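Local structure of Eps1p (Saccharomyces cerevisiae, 4TW5) at residues A[30-35]-A[68-73]; A[204-209]-A[219-224]. The protein belongs to the thioredoxin-fold proteins of the protein disulfide isomerase family and carries four internal disulfides in the crystallised fragment. All coordinates share one frame; numbering follows the deposited sequence.

The two contacts lie on opposite sides of the chain's centre, about 52 Å apart between their centres and about 36 Å between nearest atoms, and they follow one another in series along the sequence. Interaction 1 joins strands 27-33 and 63-69 in the four-stranded sheet near the start of the chain; interaction 2 follows the end of strand 200-205, in the five-stranded sheet further on, and packs the turn there against the loop after helix 210-215. In both, a cysteine just past the strand end (Cys70, Cys206) is disulfide-bonded to a cysteine seven residues on, in the next helix (Cys77, Cys213), consistent with two related thioredoxin-like units in one chain.

Interaction 1 (A[30-35]-A[68-73]); sequences IDFYSP and VNCIES
Phe32 pairs with Val68 and Tyr33 with Asn69 as parallel strands, through bonds from Val68 N to Asp31 O and from Tyr33 N to Val68 O (3.1 Å); Cys70 N to Tyr33 O continues the ladder just past the end of strand 63-69. Phe32 and Val68 pack on one face of the sheet. These side chains run side by side, with Phe32 CD2 3.5 Å from Val68 CB, while Val68 CG2 also meets Ile30 CG2 at 3.8 Å. Cys70 SG lies in the plane of the Phe32 ring at its edge, 5.2 Å from the centroid. On the other face, Tyr33 CG sits between its backbone N and carbonyl carbon (chi1 76°), which folds the ring across Asn69; the weak bond from Asn69 ND2 to Tyr33 OH (3.1 Å) is strongly bent, at 121°. Asn69 OD1 accepts from Ile71 N, two residues on in its own segment, at 2.9 Å, forming an Asx turn just after the strand, and also lies against Pro35 CD. Pro35 CD packs on Ile71 CG1 (3.4 Å). Phe19 of helix 19-23 covers Ile30, Phe32 and Val68, helix 74-79 adds Leu76 and the disulfide partner Cys77, and strand 87-92 flanks strand 27-33 on its far side.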
ATOM      1  N   ILE A  30     -48.517  -6.324 -15.948  1.00 35.97           N
ATOM      2  CA  ILE A  30     -49.915  -5.951 -16.015  1.00 34.27           C
ATOM      3  C   ILE A  30     -50.185  -4.492 -15.678  1.00 42.34           C
ATOM      4  O   ILE A  30     -49.680  -3.952 -14.689  1.00 42.07           O
ATOM      5  CB  ILE A  30     -50.761  -6.820 -15.082  1.00 37.49           C
ATOM      6  CG1 ILE A  30     -50.456  -8.298 -15.322  1.00 35.51           C
ATOM      7  CG2 ILE A  30     -52.254  -6.553 -15.305  1.00 40.12           C
ATOM      8  CD1 ILE A  30     -51.154  -9.240 -14.343  1.00 34.50           C
ATOM      9  N   ASP A  31     -50.993  -3.857 -16.523  1.00 46.73           N
ATOM     10  CA  ASP A  31     -51.431  -2.493 -16.283  1.00 45.95           C
ATOM     11  C   ASP A  31     -52.818  -2.476 -15.634  1.00 45.32           C
ATOM     12  O   ASP A  31     -53.832  -2.633 -16.313  1.00 49.86           O
ATOM     13  CB  ASP A  31     -51.447  -1.682 -17.585  1.00 42.20           C
ATOM     14  CG  ASP A  31     -52.138  -0.332 -17.420  1.00 47.65           C
ATOM     15  OD1 ASP A  31     -52.165   0.195 -16.288  1.00 51.26           O
ATOM     16  OD2 ASP A  31     -52.663   0.204 -18.418  1.00 48.26           O
ATOM     17  N   PHE A  32     -52.854  -2.310 -14.318  1.00 48.87           N
ATOM     18  CA  PHE A  32     -54.113  -2.085 -13.622  1.00 48.71           C
ATOM     19  C   PHE A  32     -54.496  -0.631 -13.838  1.00 54.66           C
ATOM     20  O   PHE A  32     -53.925   0.274 -13.230  1.00 53.25           O
ATOM     21  CB  PHE A  32     -53.994  -2.438 -12.134  1.00 45.78           C
ATOM     22  CG  PHE A  32     -53.773  -3.904 -11.895  1.00 42.77           C
ATOM     23  CD1 PHE A  32     -52.505  -4.451 -11.955  1.00 36.83           C
ATOM     24  CD2 PHE A  32     -54.849  -4.745 -11.667  1.00 42.98           C
ATOM     25  CE1 PHE A  32     -52.319  -5.808 -11.768  1.00 43.66           C
ATOM     26  CE2 PHE A  32     -54.668  -6.098 -11.477  1.00 37.42           C
ATOM     27  CZ  PHE A  32     -53.405  -6.631 -11.524  1.00 40.75           C
ATOM     28  N   TYR A  33     -55.472  -0.417 -14.715  1.00 57.43           N
ATOM     29  CA  TYR A  33     -55.804   0.925 -15.163  1.00 57.14           C
ATOM     30  C   TYR A  33     -57.266   1.204 -14.914  1.00 66.07           C
ATOM     31  O   TYR A  33     -58.042   0.296 -14.600  1.00 68.91           O
ATOM     32  CB  TYR A  33     -55.509   1.094 -16.648  1.00 56.59           C
ATOM     33  CG  TYR A  33     -56.551   0.437 -17.530  1.00 62.28           C
ATOM     34  CD1 TYR A  33     -57.530   1.200 -18.165  1.00 66.61           C
ATOM     35  CD2 TYR A  33     -56.573  -0.937 -17.713  1.00 56.53           C
ATOM     36  CE1 TYR A  33     -58.487   0.614 -18.959  1.00 60.59           C
ATOM     37  CE2 TYR A  33     -57.526  -1.531 -18.512  1.00 59.81           C
ATOM     38  CZ  TYR A  33     -58.484  -0.747 -19.128  1.00 55.13           C
ATOM     39  OH  TYR A  33     -59.434  -1.328 -19.923  1.00 54.61           O
ATOM     40  N   SER A  34     -57.640   2.465 -15.074  1.00 69.92           N
ATOM     41  CA  SER A  34     -59.031   2.871 -14.975  1.00 69.24           C
ATOM     42  C   SER A  34     -59.493   3.725 -16.141  1.00 73.53           C
ATOM     43  O   SER A  34     -58.765   4.601 -16.610  1.00 75.90           O
ATOM     44  CB  SER A  34     -59.264   3.632 -13.675  1.00 71.57           C
ATOM     45  OG  SER A  34     -60.495   4.321 -13.727  1.00 76.71           O
ATOM     46  N   PRO A  35     -60.704   3.453 -16.637  1.00 75.46           N
ATOM     47  CA  PRO A  35     -61.307   4.274 -17.686  1.00 79.96           C
ATOM     48  C   PRO A  35     -61.655   5.642 -17.108  1.00 83.47           C
ATOM     49  O   PRO A  35     -61.943   6.584 -17.837  1.00 79.90           O
ATOM     50  CB  PRO A  35     -62.566   3.494 -18.071  1.00 79.12           C
ATOM     51  CG  PRO A  35     -62.875   2.668 -16.873  1.00 74.69           C
ATOM     52  CD  PRO A  35     -61.546   2.298 -16.292  1.00 75.08           C
ATOM     53  N   VAL A  68     -55.705  -5.006 -16.768  1.00 37.73           N
ATOM     54  CA  VAL A  68     -56.904  -5.257 -15.995  1.00 45.76           C
ATOM     55  C   VAL A  68     -57.698  -3.950 -15.864  1.00 55.40           C
ATOM     56  O   VAL A  68     -57.198  -2.980 -15.286  1.00 50.69           O
ATOM     57  CB  VAL A  68     -56.583  -5.777 -14.582  1.00 42.11           C
ATOM     58  CG1 VAL A  68     -57.855  -5.835 -13.763  1.00 47.95           C
ATOM     59  CG2 VAL A  68     -55.949  -7.141 -14.644  1.00 41.45           C
ATOM     60  N   ASN A  69     -58.910  -3.906 -16.419  1.00 59.29           N
ATOM     61  CA  ASN A  69     -59.804  -2.772 -16.178  1.00 57.35           C
ATOM     62  C   ASN A  69     -60.379  -2.903 -14.771  1.00 58.00           C
ATOM     63  O   ASN A  69     -61.157  -3.817 -14.499  1.00 59.42           O
ATOM     64  CB  ASN A  69     -60.916  -2.708 -17.237  1.00 60.70           C
ATOM     65  CG  ASN A  69     -61.740  -1.422 -17.158  1.00 64.18           C
ATOM     66  OD1 ASN A  69     -62.052  -0.934 -16.070  1.00 60.54           O
ATOM     67  ND2 ASN A  69     -62.083  -0.865 -18.317  1.00 59.76           N
ATOM     68  N   CYS A  70     -59.997  -1.995 -13.877  1.00 62.26           N
ATOM     69  CA  CYS A  70     -60.366  -2.130 -12.467  1.00 61.46           C
ATOM     70  C   CYS A  70     -61.766  -1.609 -12.182  1.00 63.15           C
ATOM     71  O   CYS A  70     -62.238  -1.656 -11.048  1.00 61.29           O
ATOM     72  CB  CYS A  70     -59.362  -1.403 -11.573  1.00 56.65           C
ATOM     73  SG  CYS A  70     -57.740  -2.151 -11.554  1.00 54.86           S
ATOM     74  N   ILE A  71     -62.439  -1.138 -13.221  1.00 64.18           N
ATOM     75  CA  ILE A  71     -63.833  -0.754 -13.095  1.00 68.23           C
ATOM     76  C   ILE A  71     -64.691  -1.966 -13.404  1.00 67.06           C
ATOM     77  O   ILE A  71     -65.650  -2.250 -12.690  1.00 69.95           O
ATOM     78  CB  ILE A  71     -64.165   0.439 -14.007  1.00 72.55           C
ATOM     79  CG1 ILE A  71     -63.422   1.667 -13.484  1.00 73.95           C
ATOM     80  CG2 ILE A  71     -65.655   0.720 -14.037  1.00 70.63           C
ATOM     81  CD1 ILE A  71     -63.550   1.858 -11.983  1.00 74.69           C
ATOM     82  N   GLU A  72     -64.317  -2.709 -14.439  1.00 65.63           N
ATOM     83  CA  GLU A  72     -65.062  -3.903 -14.810  1.00 64.33           C
ATOM     84  C   GLU A  72     -64.639  -5.087 -13.931  1.00 62.08           C
ATOM     85  O   GLU A  72     -65.330  -6.102 -13.856  1.00 62.91           O
ATOM     86  CB  GLU A  72     -64.850  -4.230 -16.296  1.00 66.33           C
ATOM     87  CG  GLU A  72     -65.232  -3.109 -17.273  1.00 71.07           C
ATOM     88  CD  GLU A  72     -64.939  -3.459 -18.731  1.00 76.24           C
ATOM     89  OE1 GLU A  72     -64.453  -4.583 -18.979  1.00 78.42           O
ATOM     90  OE2 GLU A  72     -65.207  -2.622 -19.633  1.00 77.71           O
ATOM     91  N   SER A  73     -63.536  -4.920 -13.213  1.00 59.95           N
ATOM     92  CA  SER A  73     -63.033  -5.950 -12.303  1.00 63.44           C
ATOM     93  C   SER A  73     -62.614  -5.354 -10.965  1.00 60.12           C
ATOM     94  O   SER A  73     -61.477  -5.532 -10.524  1.00 56.44           O
ATOM     95  CB  SER A  73     -61.841  -6.675 -12.930  1.00 53.88           C
ATOM     96  OG  SER A  73     -62.048  -6.885 -14.309  1.00 51.61           O
TER

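Interaction 2 (A[204-209]-A[219-224]); sequences VNCESN and GDLVKI
Cys206 and Val222, with Leu221 beside them, form the apolar centre of this contact between the turn after strand 200-205 and the loop that follows helix 210-215. Cys206 meets Leu221 through their CB atoms, 3.8 Å apart, and its sulfur lies a little farther from the same Leu221 CB, at 4.1 Å. Cys206 SG, anti to the carbonyl carbon (chi1 -82°), is disulfide-bonded to Cys213 SG of helix 210-215. Val222 approaches with one branch: its CG2 methyl lies 3.6 Å from Cys206 O, and the same valine packs on Pro210, Cys213 and Glu214 of that helix. Leu221 and Cys206 both touch Phe159 of strand 155-160.

Glu207 lays its CG 3.5 Å from Val222 O, and its extended chain carries the carboxylate on to a water. That water donates to Leu221 O (2.7 Å) and to Glu207 OE2 (3.2 Å), so the polar link between the segments is indirect. Asn209 ND2 bonds back to Asn205 O across the turn, at 3.2 Å and from above the carbonyl plane, alongside weak backbone bonds.

A strand running through a short turn into a helix, with a disulfide tying the turn to that helix, forms a beta-alpha unit leading from strand 200-205 of the five-stranded sheet to helix 210-215, consistent with a thioredoxin-like fold.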
ATOM      1  N   VAL A 204     -12.928  -5.388  -9.903  1.00 23.14           N
ATOM      2  CA  VAL A 204     -11.557  -5.057  -9.531  1.00 20.58           C
ATOM      3  C   VAL A 204     -11.090  -5.941  -8.375  1.00 23.02           C
ATOM      4  O   VAL A 204     -11.796  -6.101  -7.377  1.00 20.11           O
ATOM      5  CB  VAL A 204     -11.447  -3.574  -9.114  1.00 23.23           C
ATOM      6  CG1 VAL A 204     -10.063  -3.251  -8.437  1.00 16.04           C
ATOM      7  CG2 VAL A 204     -11.779  -2.664 -10.287  1.00 21.40           C
ATOM      8  N   ASN A 205      -9.909  -6.523  -8.541  1.00 27.29           N
ATOM      9  CA  ASN A 205      -9.230  -7.261  -7.486  1.00 23.69           C
ATOM     10  C   ASN A 205      -8.443  -6.289  -6.625  1.00 21.68           C
ATOM     11  O   ASN A 205      -7.355  -5.860  -7.002  1.00 23.43           O
ATOM     12  CB  ASN A 205      -8.289  -8.305  -8.083  1.00 26.77           C
ATOM     13  CG  ASN A 205      -9.023  -9.399  -8.802  1.00 30.80           C
ATOM     14  OD1 ASN A 205      -9.330 -10.435  -8.215  1.00 32.46           O
ATOM     15  ND2 ASN A 205      -9.351  -9.163 -10.074  1.00 25.27           N
ATOM     16  N   CYS A 206      -8.989  -5.927  -5.476  1.00 23.78           N
ATOM     17  CA  CYS A 206      -8.316  -4.958  -4.620  1.00 23.31           C
ATOM     18  C   CYS A 206      -6.978  -5.421  -4.041  1.00 26.64           C
ATOM     19  O   CYS A 206      -6.128  -4.592  -3.739  1.00 25.01           O
ATOM     20  CB  CYS A 206      -9.248  -4.539  -3.498  1.00 23.16           C
ATOM     21  SG  CYS A 206     -10.351  -3.265  -4.111  1.00 27.99           S
ATOM     22  N   GLU A 207      -6.776  -6.731  -3.896  1.00 27.79           N
ATOM     23  CA  GLU A 207      -5.481  -7.213  -3.413  1.00 31.21           C
ATOM     24  C   GLU A 207      -4.367  -6.928  -4.422  1.00 28.66           C
ATOM     25  O   GLU A 207      -3.229  -6.696  -4.027  1.00 30.73           O
ATOM     26  CB  GLU A 207      -5.534  -8.715  -3.101  1.00 24.78           C
ATOM     27  CG  GLU A 207      -6.418  -9.035  -1.923  1.00 26.24           C
ATOM     28  CD  GLU A 207      -6.276 -10.463  -1.434  1.00 33.99           C
ATOM     29  OE1 GLU A 207      -5.210 -11.090  -1.653  1.00 32.43           O
ATOM     30  OE2 GLU A 207      -7.258 -10.971  -0.866  1.00 36.07           O
ATOM     31  N   SER A 208      -4.716  -6.924  -5.711  1.00 29.94           N
ATOM     32  CA  SER A 208      -3.779  -6.641  -6.809  1.00 30.55           C
ATOM     33  C   SER A 208      -3.696  -5.171  -7.147  1.00 29.29           C
ATOM     34  O   SER A 208      -2.886  -4.787  -7.981  1.00 37.14           O
ATOM     35  CB  SER A 208      -4.189  -7.378  -8.083  1.00 24.98           C
ATOM     36  OG  SER A 208      -4.583  -8.678  -7.770  1.00 34.51           O
ATOM     37  N   ASN A 209      -4.581  -4.367  -6.569  1.00 27.50           N
ATOM     38  CA  ASN A 209      -4.618  -2.922  -6.853  1.00 26.04           C
ATOM     39  C   ASN A 209      -4.693  -2.093  -5.574  1.00 28.58           C
ATOM     40  O   ASN A 209      -5.637  -1.322  -5.378  1.00 28.15           O
ATOM     41  CB  ASN A 209      -5.815  -2.583  -7.752  1.00 22.32           C
ATOM     42  CG  ASN A 209      -5.643  -3.115  -9.150  1.00 27.51           C
ATOM     43  OD1 ASN A 209      -4.868  -2.560  -9.920  1.00 23.20           O
ATOM     44  ND2 ASN A 209      -6.360  -4.195  -9.489  1.00 23.98           N
ATOM     45  N   GLY A 219      -9.986   0.535   1.087  1.00 24.58           N
ATOM     46  CA  GLY A 219      -8.754   0.047   1.652  1.00 22.75           C
ATOM     47  C   GLY A 219      -8.908  -1.196   2.504  1.00 26.73           C
ATOM     48  O   GLY A 219      -7.958  -1.957   2.638  1.00 20.65           O
ATOM     49  N   ASP A 220     -10.109  -1.413   3.036  1.00 21.17           N
ATOM     50  CA  ASP A 220     -10.391  -2.563   3.875  1.00 29.83           C
ATOM     51  C   ASP A 220     -10.433  -3.884   3.056  1.00 30.85           C
ATOM     52  O   ASP A 220     -10.389  -4.970   3.622  1.00 26.76           O
ATOM     53  CB  ASP A 220     -11.704  -2.340   4.633  1.00 24.14           C
ATOM     54  CG  ASP A 220     -12.825  -1.869   3.743  1.00 24.52           C
ATOM     55  OD1 ASP A 220     -12.593  -0.998   2.877  1.00 31.37           O
ATOM     56  OD2 ASP A 220     -13.970  -2.320   3.960  1.00 28.24           O
ATOM     57  N   LEU A 221     -10.541  -3.779   1.733  1.00 25.34           N
ATOM     58  CA  LEU A 221     -10.542  -4.953   0.869  1.00 24.83           C
ATOM     59  C   LEU A 221      -9.139  -5.363   0.445  1.00 24.23           C
ATOM     60  O   LEU A 221      -8.939  -6.444  -0.101  1.00 25.50           O
ATOM     61  CB  LEU A 221     -11.388  -4.703  -0.395  1.00 25.14           C
ATOM     62  CG  LEU A 221     -12.812  -4.155  -0.253  1.00 24.58           C
ATOM     63  CD1 LEU A 221     -13.596  -4.310  -1.576  1.00 24.60           C
ATOM     64  CD2 LEU A 221     -13.569  -4.721   0.917  1.00 21.30           C
ATOM     65  N   VAL A 222      -8.163  -4.497   0.672  1.00 26.13           N
ATOM     66  CA  VAL A 222      -6.814  -4.751   0.182  1.00 23.93           C
ATOM     67  C   VAL A 222      -6.131  -5.855   0.977  1.00 31.70           C
ATOM     68  O   VAL A 222      -5.428  -6.691   0.412  1.00 30.91           O
ATOM     69  CB  VAL A 222      -5.948  -3.475   0.244  1.00 32.25           C
ATOM     70  CG1 VAL A 222      -4.477  -3.808   0.113  1.00 32.69           C
ATOM     71  CG2 VAL A 222      -6.390  -2.458  -0.824  1.00 28.59           C
ATOM     72  N   LYS A 223      -6.384  -5.881   2.287  1.00 36.85           N
ATOM     73  CA  LYS A 223      -5.582  -6.689   3.221  1.00 35.49           C
ATOM     74  C   LYS A 223      -6.415  -7.339   4.327  1.00 33.91           C
ATOM     75  O   LYS A 223      -7.396  -6.750   4.819  1.00 31.58           O
ATOM     76  CB  LYS A 223      -4.532  -5.790   3.884  1.00 37.93           C
ATOM     77  CG  LYS A 223      -3.165  -6.373   4.003  1.00 43.38           C
ATOM     78  CD  LYS A 223      -2.353  -6.012   2.769  1.00 44.40           C
ATOM     79  CE  LYS A 223      -0.996  -6.679   2.779  1.00 53.17           C
ATOM     80  NZ  LYS A 223      -0.161  -6.222   1.643  1.00 58.25           N
ATOM     81  N   ILE A 224      -5.988  -8.527   4.746  1.00 36.49           N
ATOM     82  CA  ILE A 224      -6.494  -9.173   5.966  1.00 35.66           C
ATOM     83  C   ILE A 224      -6.118  -8.342   7.209  1.00 33.28           C
ATOM     84  O   ILE A 224      -4.975  -7.928   7.324  1.00 36.14           O
ATOM     85  CB  ILE A 224      -5.875 -10.603   6.161  1.00 38.81           C
ATOM     86  CG1 ILE A 224      -6.256 -11.582   5.050  1.00 37.48           C
ATOM     87  CG2 ILE A 224      -6.265 -11.177   7.515  1.00 35.85           C
ATOM     88  CD1 ILE A 224      -7.719 -11.937   5.045  1.00 36.90           C
TER
HETATM   89  O   HOH W   1      -8.252  -8.738   1.182  1.00 21.87           O